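Local structure of sugar ABC transporter (Sugar-binding protein) (Bacillus halodurans, 4YO7) at residues A[49-54]-A[88-93]; A[106-111]-A[131-136]. The protein binds myo-inositol and probably serves as the extracellular solute-binding component of an ABC transporter that imports sugars or related polyols. One frame throughout, in Å; residues are numbered along the deposited sequence.

Interaction 1: A[49-54]-A[88-93]; sequences GVSISN and TQQMAQ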
ATOM      1  N   GLY A  49       9.258  -6.652 -18.003  1.00  9.92           N
ATOM      2  CA  GLY A  49       8.248  -7.534 -17.445  1.00  9.14           C
ATOM      3  C   GLY A  49       7.791  -6.991 -16.103  1.00 10.05           C
ATOM      4  O   GLY A  49       8.608  -6.661 -15.281  1.00  8.51           O
ATOM      5  N   VAL A  50       6.481  -6.909 -15.903  1.00  8.71           N
ATOM      6  CA  VAL A  50       5.904  -6.403 -14.663  1.00  9.66           C
ATOM      7  C   VAL A  50       4.999  -7.455 -14.055  1.00  8.32           C
ATOM      8  O   VAL A  50       4.169  -8.027 -14.757  1.00  9.26           O
ATOM      9  CB  VAL A  50       5.092  -5.141 -14.930  1.00  8.48           C
ATOM     10  CG1 VAL A  50       4.518  -4.531 -13.645  1.00  8.39           C
ATOM     11  CG2 VAL A  50       5.970  -4.144 -15.637  1.00  8.99           C
ATOM     12  N   SER A  51       5.165  -7.713 -12.765  1.00  8.32           N
ATOM     13  CA  SER A  51       4.244  -8.584 -12.037  1.00  8.06           C
ATOM     14  C   SER A  51       3.712  -7.849 -10.827  1.00  7.91           C
ATOM     15  O   SER A  51       4.436  -7.652  -9.857  1.00 10.58           O
ATOM     16  CB  SER A  51       4.922  -9.884 -11.610  1.00  8.53           C
ATOM     17  OG  SER A  51       4.040 -10.694 -10.819  1.00 10.04           O
ATOM     18  N   ILE A  52       2.436  -7.455 -10.902  1.00  8.18           N
ATOM     19  CA  ILE A  52       1.793  -6.779  -9.789  1.00  9.56           C
ATOM     20  C   ILE A  52       1.127  -7.851  -8.924  1.00 11.25           C
ATOM     21  O   ILE A  52       0.683  -8.857  -9.444  1.00  8.97           O
ATOM     22  CB  ILE A  52       0.788  -5.713 -10.280  1.00 11.98           C
ATOM     23  CG1 ILE A  52       0.416  -4.749  -9.153  1.00 14.04           C
ATOM     24  CG2 ILE A  52      -0.450  -6.342 -10.923  1.00 16.14           C
ATOM     25  CD1 ILE A  52      -0.200  -3.459  -9.650  1.00 13.99           C
ATOM     26  N   SER A  53       1.104  -7.671  -7.608  1.00  8.51           N
ATOM     27  CA  SER A  53       0.537  -8.709  -6.733  1.00  8.18           C
ATOM     28  C   SER A  53      -0.922  -9.022  -7.046  1.00 11.19           C
ATOM     29  O   SER A  53      -1.304 -10.185  -7.046  1.00  9.94           O
ATOM     30  CB  SER A  53       0.665  -8.320  -5.246  1.00  9.33           C
ATOM     31  OG  SER A  53      -0.076  -7.160  -4.953  1.00 10.43           O
ATOM     32  N   ASN A  54      -1.713  -7.985  -7.286  1.00 10.21           N
ATOM     33  CA  ASN A  54      -3.129  -8.108  -7.593  1.00  9.34           C
ATOM     34  C   ASN A  54      -3.652  -6.721  -7.889  1.00 10.96           C
ATOM     35  O   ASN A  54      -2.938  -5.741  -7.675  1.00 13.01           O
ATOM     36  CB  ASN A  54      -3.910  -8.802  -6.452  1.00  9.69           C
ATOM     37  CG  ASN A  54      -4.198  -7.900  -5.259  1.00 11.40           C
ATOM     38  OD1 ASN A  54      -3.330  -7.179  -4.736  1.00 14.46           O
ATOM     39  ND2 ASN A  54      -5.423  -7.974  -4.795  1.00  9.80           N
ATOM     40  N   THR A  88       3.135 -18.519  -6.126  1.00 11.65           N
ATOM     41  CA  THR A  88       3.610 -19.456  -7.136  1.00 12.84           C
ATOM     42  C   THR A  88       3.408 -18.884  -8.532  1.00 13.54           C
ATOM     43  O   THR A  88       4.274 -18.993  -9.405  1.00 12.69           O
ATOM     44  CB  THR A  88       2.900 -20.809  -7.008  1.00 16.57           C
ATOM     45  OG1 THR A  88       3.126 -21.321  -5.687  1.00 20.69           O
ATOM     46  CG2 THR A  88       3.435 -21.803  -8.016  1.00 23.27           C
ATOM     47  N   GLN A  89       2.276 -18.238  -8.745  1.00 11.46           N
ATOM     48  CA  GLN A  89       2.043 -17.561 -10.012  1.00  9.71           C
ATOM     49  C   GLN A  89       3.036 -16.429 -10.237  1.00 10.20           C
ATOM     50  O   GLN A  89       3.555 -16.280 -11.344  1.00 11.22           O
ATOM     51  CB  GLN A  89       0.608 -17.045 -10.059  1.00 11.56           C
ATOM     52  CG  GLN A  89       0.193 -16.424 -11.352  1.00 20.35           C
ATOM     53  CD  GLN A  89      -1.332 -16.390 -11.475  1.00 33.77           C
ATOM     54  OE1 GLN A  89      -2.006 -17.373 -11.177  1.00 30.98           O
ATOM     55  NE2 GLN A  89      -1.874 -15.259 -11.880  1.00 35.24           N
ATOM     56  N   GLN A  90       3.329 -15.641  -9.202  1.00 10.15           N
ATOM     57  CA  GLN A  90       4.299 -14.559  -9.351  1.00  8.33           C
ATOM     58  C   GLN A  90       5.675 -15.107  -9.681  1.00 12.47           C
ATOM     59  O   GLN A  90       6.358 -14.559 -10.550  1.00  9.35           O
ATOM     60  CB  GLN A  90       4.376 -13.692  -8.103  1.00  8.06           C
ATOM     61  CG  GLN A  90       5.239 -12.471  -8.302  1.00  7.70           C
ATOM     62  CD  GLN A  90       4.965 -11.408  -7.247  1.00  7.54           C
ATOM     63  OE1 GLN A  90       5.248 -11.605  -6.066  1.00  8.08           O
ATOM     64  NE2 GLN A  90       4.400 -10.292  -7.670  1.00  9.01           N
HETATM   65  N   MSE A  91       6.093 -16.174  -8.990  1.00 10.03           N
HETATM   66  CA  MSE A  91       7.369 -16.815  -9.309  1.00 11.56           C
HETATM   67  C   MSE A  91       7.397 -17.322 -10.751  1.00  9.71           C
HETATM   68  O   MSE A  91       8.410 -17.157 -11.415  1.00 10.37           O
HETATM   69  CB  MSE A  91       7.671 -17.966  -8.332  1.00 13.25           C
HETATM   70  CG  MSE A  91       7.810 -17.507  -6.898  1.00 40.74           C
HETATM   71 SE   MSE A  91       9.370 -18.291  -6.102  1.00112.64          SE
HETATM   72  CE  MSE A  91      10.668 -17.608  -7.426  1.00 35.43           C
ATOM     73  N   ALA A  92       6.295 -17.880 -11.245  1.00  9.08           N
ATOM     74  CA  ALA A  92       6.245 -18.383 -12.624  1.00 12.09           C
ATOM     75  C   ALA A  92       6.324 -17.240 -13.639  1.00 11.13           C
ATOM     76  O   ALA A  92       6.944 -17.379 -14.690  1.00 12.91           O
ATOM     77  CB  ALA A  92       4.976 -19.222 -12.861  1.00 14.75           C
ATOM     78  N   GLN A  93       5.714 -16.105 -13.324  1.00  8.83           N
ATOM     79  CA  GLN A  93       5.815 -14.926 -14.165  1.00  8.99           C
ATOM     80  C   GLN A  93       7.237 -14.418 -14.243  1.00  9.09           C
ATOM     81  O   GLN A  93       7.749 -14.121 -15.309  1.00  9.15           O
ATOM     82  CB  GLN A  93       4.852 -13.840 -13.649  1.00 10.08           C
ATOM     83  CG  GLN A  93       3.418 -14.283 -13.815  1.00 10.49           C
ATOM     84  CD  GLN A  93       2.377 -13.413 -13.127  1.00 14.75           C
ATOM     85  OE1 GLN A  93       2.695 -12.568 -12.292  1.00 13.33           O
ATOM     86  NE2 GLN A  93       1.106 -13.631 -13.488  1.00 13.66           N
TER
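S51 meets Q90 and Q93 through a single hydroxyl, a worked example of how one small polar group can tie a buried strand to the helix packed on its sheet. The hydroxyl is used in both directions. It donates to Q93 OE1 across 2.7 Å between S51 OG and that oxygen, approaching nearly end-on to the C=O bond (164°), and it accepts from Q90 NE2, with 3.2 Å between Q90 NE2 and S51 OG and an N-H...O angle of 158°. S51 OG lies exactly in the amide plane of Q90. Q90 CG lies against the same oxygen, 3.3 Å from S51 OG.

The two glutamines sit three residues apart, nearly one helical turn, and reach the same oxygen along different paths. Q90 starts with CG anti to its backbone N (chi1 -173°), whereas Q93 starts with CG beside its backbone N; both chains then run extended, which brings the two amides together around S51.

Each amide has further partners: Q90 NE2 gives another hydrogen bond to N108 O, Q90 OE1 accepts from V110 N, and Q93 NE2 donates to D82 O.

Around this node, strand 49-52 and helix 88-93 run almost exactly antiparallel, with their axes 9.1 Å apart. In the chain, the helix connects strand 76-82 to strand 104-107, and in the parallel sheet strand 46-52 lies between those two; the beta-alpha-beta crossover thus passes over the strand that S51 belongs to.

The chemistry implies a directional, polar join rather than an apolar one: the two segments bury a modest 160 Å², and with the hydroxyl both donating and accepting, the rotation of S51 and the orientation of both amides are probably well defined.

Interaction 2: A[106-111]-A[131-136]; sequences IVNPVD and IANRTF. With INS (1,2,3,4,5,6-hexahydroxy-cyclohexane), chain F.
In the beta-alpha-beta unit formed by strand 104-107, helix 112-125 and strand 129-132, V107 and I131 pair in parallel, and N133 and R134, following I131 and A132, line the inositol pocket. The bridge bond runs from A132 N to V107 O at 2.9 Å. Just past it, N108 ND2 gives A132 O a nearly straight bond of 2.9 Å (176°), while R134 N reaches the same oxygen from the opposite face of its carbonyl plane. N108 OD1 is hydrogen-bonded to S53 OG. R134 is extended from CG to NE beside P109, and P109 O and inositol O1 both lie at the edge of its guanidinium. R134 NH1 donates to P109 O at 3.1 Å. R134 NH2 reaches inositol O1 at 2.7 Å. R134 NE donates to inositol O6 at 3.0 Å. N133 OD1 accepts from that same O6 (2.7 Å), and N133 ND2 donates to inositol O5. A leucine at R134 would probably leave inositol O1 and O6 and P109 O without these donors, weakening the grip on the ligand. P109 CG also touches F136 CD1 at 4.0 Å. F136 packs on helix 112-125, V107 faces helix 87-100, and N133 rests against helix 57-70.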
ATOM      1  N   ILE A 106       9.876  -5.408 -13.053  1.00  6.97           N
ATOM      2  CA  ILE A 106       9.219  -4.705 -11.945  1.00  7.65           C
ATOM      3  C   ILE A 106       8.355  -5.726 -11.220  1.00  7.60           C
ATOM      4  O   ILE A 106       7.490  -6.356 -11.840  1.00  7.72           O
ATOM      5  CB  ILE A 106       8.332  -3.518 -12.404  1.00  6.83           C
ATOM      6  CG1 ILE A 106       9.145  -2.504 -13.206  1.00  7.70           C
ATOM      7  CG2 ILE A 106       7.662  -2.857 -11.184  1.00  8.16           C
ATOM      8  CD1 ILE A 106       8.287  -1.433 -13.873  1.00  8.18           C
ATOM      9  N   VAL A 107       8.595  -5.884  -9.913  1.00  6.18           N
ATOM     10  CA  VAL A 107       7.761  -6.733  -9.050  1.00  6.64           C
ATOM     11  C   VAL A 107       7.172  -5.959  -7.876  1.00 10.19           C
ATOM     12  O   VAL A 107       7.860  -5.204  -7.206  1.00  9.50           O
ATOM     13  CB  VAL A 107       8.553  -7.922  -8.465  1.00  9.32           C
ATOM     14  CG1 VAL A 107       7.722  -8.721  -7.451  1.00 11.81           C
ATOM     15  CG2 VAL A 107       9.004  -8.836  -9.574  1.00 12.17           C
ATOM     16  N   ASN A 108       5.881  -6.175  -7.663  1.00 13.55           N
ATOM     17  CA  ASN A 108       5.154  -5.812  -6.444  1.00 14.21           C
ATOM     18  C   ASN A 108       4.878  -7.132  -5.641  1.00 11.90           C
ATOM     19  O   ASN A 108       4.003  -7.893  -6.025  1.00 11.68           O
ATOM     20  CB  ASN A 108       3.882  -5.081  -6.901  1.00 12.37           C
ATOM     21  CG  ASN A 108       2.894  -4.845  -5.812  1.00 12.24           C
ATOM     22  OD1 ASN A 108       1.812  -5.403  -5.837  1.00 12.87           O
ATOM     23  ND2 ASN A 108       3.223  -3.946  -4.875  1.00 14.15           N
ATOM     24  N   PRO A 109       5.685  -7.453  -4.597  1.00  6.66           N
ATOM     25  CA  PRO A 109       5.692  -8.853  -4.119  1.00  8.13           C
ATOM     26  C   PRO A 109       4.439  -9.304  -3.398  1.00  9.04           C
ATOM     27  O   PRO A 109       3.945  -8.600  -2.541  1.00  9.13           O
ATOM     28  CB  PRO A 109       6.847  -8.912  -3.119  1.00 14.05           C
ATOM     29  CG  PRO A 109       7.490  -7.580  -3.122  1.00 19.47           C
ATOM     30  CD  PRO A 109       6.822  -6.666  -4.066  1.00 11.36           C
ATOM     31  N   VAL A 110       3.990 -10.503  -3.726  1.00  7.03           N
ATOM     32  CA  VAL A 110       2.868 -11.119  -3.053  1.00  8.34           C
ATOM     33  C   VAL A 110       3.150 -11.333  -1.575  1.00  9.15           C
ATOM     34  O   VAL A 110       2.281 -11.092  -0.745  1.00  9.33           O
ATOM     35  CB  VAL A 110       2.504 -12.440  -3.758  1.00  8.03           C
ATOM     36  CG1 VAL A 110       1.502 -13.273  -2.937  1.00  8.45           C
ATOM     37  CG2 VAL A 110       1.961 -12.109  -5.146  1.00  8.41           C
ATOM     38  N   ASP A 111       4.356 -11.755  -1.224  1.00  7.56           N
ATOM     39  CA  ASP A 111       4.686 -11.939   0.189  1.00  7.36           C
ATOM     40  C   ASP A 111       6.183 -11.792   0.427  1.00 11.80           C
ATOM     41  O   ASP A 111       6.973 -11.825  -0.501  1.00 11.62           O
ATOM     42  CB  ASP A 111       4.182 -13.295   0.697  1.00  9.81           C
ATOM     43  CG  ASP A 111       4.997 -14.472   0.177  1.00 14.68           C
ATOM     44  OD1 ASP A 111       4.499 -15.170  -0.718  1.00 26.55           O
ATOM     45  OD2 ASP A 111       6.125 -14.714   0.658  1.00 17.77           O
ATOM     46  N   ILE A 131      11.657  -3.049  -7.280  1.00  8.34           N
ATOM     47  CA  ILE A 131      10.565  -3.426  -6.364  1.00  6.14           C
ATOM     48  C   ILE A 131       9.648  -2.215  -6.174  1.00  6.72           C
ATOM     49  O   ILE A 131      10.092  -1.118  -5.855  1.00  8.56           O
ATOM     50  CB  ILE A 131      11.109  -3.915  -5.015  1.00  5.84           C
ATOM     51  CG1 ILE A 131      12.019  -5.141  -5.208  1.00  9.38           C
ATOM     52  CG2 ILE A 131       9.961  -4.188  -4.009  1.00  7.41           C
ATOM     53  CD1 ILE A 131      11.354  -6.366  -5.739  1.00  7.59           C
ATOM     54  N   ALA A 132       8.357  -2.420  -6.426  1.00  8.48           N
ATOM     55  CA  ALA A 132       7.391  -1.354  -6.298  1.00  7.31           C
ATOM     56  C   ALA A 132       6.402  -1.607  -5.163  1.00  6.96           C
ATOM     57  O   ALA A 132       5.837  -2.700  -5.060  1.00  7.77           O
ATOM     58  CB  ALA A 132       6.634  -1.172  -7.603  1.00  7.78           C
ATOM     59  N   ASN A 133       6.240  -0.562  -4.335  1.00  6.30           N
ATOM     60  CA  ASN A 133       5.187  -0.385  -3.347  1.00  7.59           C
ATOM     61  C   ASN A 133       5.211  -1.287  -2.109  1.00  8.25           C
ATOM     62  O   ASN A 133       4.904  -0.815  -1.031  1.00  8.63           O
ATOM     63  CB  ASN A 133       3.832  -0.493  -4.051  1.00  9.08           C
ATOM     64  CG  ASN A 133       2.675  -0.613  -3.087  1.00  7.56           C
ATOM     65  OD1 ASN A 133       2.256  -1.720  -2.768  1.00  7.84           O
ATOM     66  ND2 ASN A 133       2.137   0.513  -2.642  1.00  8.53           N
ATOM     67  N   ARG A 134       5.564  -2.560  -2.251  1.00  7.12           N
ATOM     68  CA  ARG A 134       5.722  -3.448  -1.093  1.00  6.87           C
ATOM     69  C   ARG A 134       7.181  -3.819  -0.886  1.00  8.50           C
ATOM     70  O   ARG A 134       7.812  -4.397  -1.759  1.00  8.43           O
ATOM     71  CB  ARG A 134       4.890  -4.714  -1.257  1.00  6.01           C
ATOM     72  CG  ARG A 134       3.427  -4.477  -1.387  1.00  6.46           C
ATOM     73  CD  ARG A 134       2.734  -5.773  -1.677  1.00  8.31           C
ATOM     74  NE  ARG A 134       1.282  -5.676  -1.722  1.00  8.26           N
ATOM     75  CZ  ARG A 134       0.480  -6.733  -1.861  1.00  7.46           C
ATOM     76  NH1 ARG A 134       0.990  -7.961  -1.992  1.00  8.26           N
ATOM     77  NH2 ARG A 134      -0.826  -6.570  -1.854  1.00 10.23           N
ATOM     78  N   THR A 135       7.687  -3.541   0.302  1.00  5.92           N
ATOM     79  CA  THR A 135       9.052  -3.871   0.647  1.00  9.52           C
ATOM     80  C   THR A 135       9.065  -5.161   1.476  1.00  9.84           C
ATOM     81  O   THR A 135       8.027  -5.760   1.771  1.00  8.94           O
ATOM     82  CB  THR A 135       9.735  -2.688   1.392  1.00  8.52           C
ATOM     83  OG1 THR A 135      11.150  -2.908   1.448  1.00  9.85           O
ATOM     84  CG2 THR A 135       9.188  -2.461   2.807  1.00 11.03           C
ATOM     85  N   PHE A 136      10.261  -5.582   1.841  1.00  7.49           N
ATOM     86  CA  PHE A 136      10.477  -6.834   2.539  1.00  9.53           C
ATOM     87  C   PHE A 136      11.885  -6.818   3.068  1.00  6.40           C
ATOM     88  O   PHE A 136      12.727  -6.062   2.568  1.00  8.50           O
ATOM     89  CB  PHE A 136      10.291  -8.018   1.609  1.00  8.80           C
ATOM     90  CG  PHE A 136      11.131  -7.945   0.372  1.00  7.14           C
ATOM     91  CD1 PHE A 136      10.717  -7.213  -0.718  1.00 10.85           C
ATOM     92  CD2 PHE A 136      12.326  -8.639   0.286  1.00  9.09           C
ATOM     93  CE1 PHE A 136      11.486  -7.169  -1.854  1.00  9.78           C
ATOM     94  CE2 PHE A 136      13.100  -8.570  -0.866  1.00 11.88           C
ATOM     95  CZ  PHE A 136      12.671  -7.845  -1.921  1.00 10.88           C
TER
HETATM   96  C1  INS F 405      -1.880  -3.057  -0.745  1.00  7.14           C
HETATM   97  C2  INS F 405      -3.208  -2.307  -0.733  1.00  7.73           C
HETATM   98  C3  INS F 405      -3.173  -1.262   0.383  1.00  7.59           C
HETATM   99  C4  INS F 405      -2.023  -0.269   0.181  1.00  7.38           C
HETATM  100  C5  INS F 405      -0.690  -1.043   0.121  1.00  6.72           C
HETATM  101  C6  INS F 405      -0.738  -2.085  -0.987  1.00  7.07           C
HETATM  102  O1  INS F 405      -1.863  -4.047  -1.810  1.00  8.46           O
HETATM  103  O2  INS F 405      -3.351  -1.658  -1.995  1.00  9.50           O
HETATM  104  O3  INS F 405      -4.462  -0.581   0.352  1.00  9.03           O
HETATM  105  O4  INS F 405      -1.954   0.627   1.300  1.00  7.59           O
HETATM  106  O5  INS F 405       0.359  -0.108  -0.187  1.00  6.97           O
HETATM  107  O6  INS F 405       0.533  -2.844  -0.950  1.00  7.20           O

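How the interactions relate
The centres of interactions 1 and 2 are about 10 Å apart, and the two share one parallel sheet, in which strands 46-52 and 104-107 are neighbours. Their backbones join directly, S51 N lying 2.8 Å from I106 O in a hydrogen bond. Nearer the pocket, S53 OG and N108 OD1 are 2.7 Å apart, hydrogen-bonded, and S53 OG packs 3.2 Å from R134 CZ. The side chain of S53 is about 5 Å from the bound inositol, whereas N133 and R134 of interaction 2 hold the ligand. Interaction 1 is a layer behind the pocket, with Q90 gripping the backbone of 106-111; there P109 O, bonded to R134, and N108 OD1, over its guanidinium, probably help position it.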